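Local coordinates for protein Baccell_00875 (Bacteroides cellulosilyticus DSM 14838, PDB 5NO8) that is a polysaccharide lyase that probably removes the L-rhamnose caps linked to glucuronic acid in complex arabinogalactan proteins, at residues Ile494-Gly499 with Leu552-Leu557. Sequence-based numbering, arbitrary orientation.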
loop_
_atom_site.group_PDB
_atom_site.type_symbol
_atom_site.label_atom_id
_atom_site.label_comp_id
_atom_site.label_asym_id
_atom_site.label_seq_id
_atom_site.Cartn_x
_atom_site.Cartn_y
_atom_site.Cartn_z
ATOM N N ILE A 494 1.919 12.587 -15.419
ATOM C CA ILE A 494 1.818 13.567 -16.502
ATOM C C ILE A 494 3.256 14.080 -16.677
ATOM O O ILE A 494 3.835 14.567 -15.716
ATOM C CB ILE A 494 0.866 14.713 -16.132
ATOM C CG1 ILE A 494 -0.566 14.170 -15.970
ATOM C CG2 ILE A 494 0.920 15.805 -17.202
ATOM C CD1 ILE A 494 -1.493 15.095 -15.207
ATOM N N PRO A 495 3.854 13.907 -17.873
ATOM C CA PRO A 495 5.286 14.206 -18.021
ATOM C C PRO A 495 5.616 15.707 -18.218
ATOM O O PRO A 495 6.072 16.116 -19.294
ATOM C CB PRO A 495 5.679 13.358 -19.236
ATOM C CG PRO A 495 4.442 13.317 -20.061
ATOM C CD PRO A 495 3.302 13.275 -19.090
ATOM N N VAL A 496 5.406 16.505 -17.176
ATOM C CA VAL A 496 5.562 17.960 -17.257
ATOM C C VAL A 496 7.010 18.395 -17.524
ATOM O O VAL A 496 7.303 19.055 -18.518
ATOM C CB VAL A 496 5.016 18.652 -15.987
ATOM C CG1 VAL A 496 5.300 20.150 -15.977
ATOM C CG2 VAL A 496 3.524 18.394 -15.838
ATOM N N ARG A 497 7.913 18.037 -16.620
ATOM C CA ARG A 497 9.317 18.393 -16.766
ATOM C C ARG A 497 9.939 17.756 -17.995
ATOM O O ARG A 497 10.693 18.419 -18.723
ATOM C CB ARG A 497 10.128 17.977 -15.551
ATOM C CG ARG A 497 9.715 18.657 -14.277
ATOM C CD ARG A 497 10.861 18.690 -13.285
ATOM N NE ARG A 497 11.791 19.777 -13.584
ATOM C CZ ARG A 497 12.891 20.051 -12.888
ATOM N NH1 ARG A 497 13.253 19.305 -11.846
ATOM N NH2 ARG A 497 13.647 21.076 -13.250
ATOM N N LEU A 498 9.625 16.483 -18.213
ATOM C CA LEU A 498 10.193 15.727 -19.325
ATOM C C LEU A 498 9.726 16.312 -20.671
ATOM O O LEU A 498 10.531 16.546 -21.566
ATOM C CB LEU A 498 9.778 14.269 -19.226
ATOM C CG LEU A 498 10.166 13.345 -20.371
ATOM C CD1 LEU A 498 11.677 13.276 -20.559
ATOM C CD2 LEU A 498 9.582 11.978 -20.114
ATOM N N GLY A 499 8.426 16.523 -20.806
ATOM C CA GLY A 499 7.863 17.063 -22.043
ATOM C C GLY A 499 8.395 18.452 -22.371
ATOM O O GLY A 499 8.851 18.695 -23.497
ATOM N N LEU A 552 1.564 19.160 -9.853
ATOM C CA LEU A 552 1.740 20.514 -9.346
ATOM C C LEU A 552 3.177 20.851 -8.968
ATOM O O LEU A 552 3.632 21.976 -9.203
ATOM C CB LEU A 552 0.817 20.797 -8.170
ATOM C CG LEU A 552 -0.693 20.845 -8.456
ATOM C CD1 LEU A 552 -1.422 20.772 -7.136
ATOM C CD2 LEU A 552 -1.110 22.105 -9.204
ATOM N N ALA A 553 3.894 19.902 -8.368
ATOM C CA ALA A 553 5.274 20.148 -7.980
ATOM C C ALA A 553 6.166 20.367 -9.211
ATOM O O ALA A 553 7.028 21.255 -9.217
ATOM C CB ALA A 553 5.807 19.015 -7.126
ATOM N N GLN A 554 5.960 19.548 -10.228
ATOM C CA GLN A 554 6.644 19.730 -11.512
ATOM C C GLN A 554 6.264 21.069 -12.155
ATOM O O GLN A 554 7.127 21.768 -12.700
ATOM C CB GLN A 554 6.324 18.620 -12.484
ATOM C CG GLN A 554 6.914 17.265 -12.137
ATOM C CD GLN A 554 6.465 16.222 -13.114
ATOM O OE1 GLN A 554 5.525 15.460 -12.844
ATOM N NE2 GLN A 554 7.077 16.200 -14.271
ATOM N N LEU A 555 4.983 21.424 -12.102
ATOM C CA LEU A 555 4.547 22.710 -12.666
ATOM C C LEU A 555 5.203 23.869 -11.918
ATOM O O LEU A 555 5.652 24.826 -12.548
ATOM C CB LEU A 555 3.023 22.829 -12.665
ATOM C CG LEU A 555 2.434 24.030 -13.433
ATOM C CD1 LEU A 555 2.935 24.019 -14.872
ATOM C CD2 LEU A 555 0.905 23.983 -13.433
ATOM N N TYR A 556 5.344 23.762 -10.601
ATOM C CA TYR A 556 6.104 24.746 -9.853
ATOM C C TYR A 556 7.566 24.826 -10.318
ATOM O O TYR A 556 8.111 25.926 -10.475
ATOM C CB TYR A 556 6.073 24.485 -8.346
ATOM C CG TYR A 556 6.968 25.430 -7.596
ATOM C CD1 TYR A 556 6.593 26.766 -7.412
ATOM C CD2 TYR A 556 8.218 25.028 -7.127
ATOM C CE1 TYR A 556 7.416 27.648 -6.744
ATOM C CE2 TYR A 556 9.054 25.921 -6.479
ATOM C CZ TYR A 556 8.638 27.225 -6.296
ATOM O OH TYR A 556 9.444 28.097 -5.632
ATOM N N LEU A 557 8.211 23.668 -10.486
ATOM C CA LEU A 557 9.619 23.659 -10.853
ATOM C C LEU A 557 9.845 24.251 -12.248
ATOM O O LEU A 557 10.909 24.797 -12.506
ATOM C CB LEU A 557 10.210 22.247 -10.754
ATOM C CG LEU A 557 10.331 21.703 -9.314
ATOM C CD1 LEU A 557 10.579 20.190 -9.291
ATOM C CD2 LEU A 557 11.417 22.417 -8.533
#
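Q554 reaches from helix 542-559 to the first turn of helix 496-505, its chain extended beyond CG (chi2 176°). The amide ends beside the backbone of that turn, which lies off to one side of its plane: as modelled, Q554 NE2 is 3.1 Å from R497 N and Q554 OE1 is 3.4 Å from I494 O. Oxygen and nitrogen are probably reversed in the model; once turned over, the amide may form hydrogen bonds to this backbone. V496 and R497 meet the stem from two directions. Q554 CB stands 3.7 Å from V496 CB and 3.9 Å from V496 CG1, the methyl set anti to its backbone N; Q554 CG lies 3.8 Å from R497 CG. R497 crosses Q554 obliquely, guanidinium and amide planes 59° apart. Its bend at chi3 (81°) carries the guanidinium across L557, whose CB sits over the centre of one face, 4.0 Å above the plane; NE forms a salt bridge with E558. Cut back to alanine, position 554 would keep CB but is likely to leave a gap against R497 CG and the helix start without the amide. Around this pair, helix 615-629 touches Q554 and L557 through Y624 and C628, helix 562-576 packs on L555, and helix 448-465 meets I494 and L498.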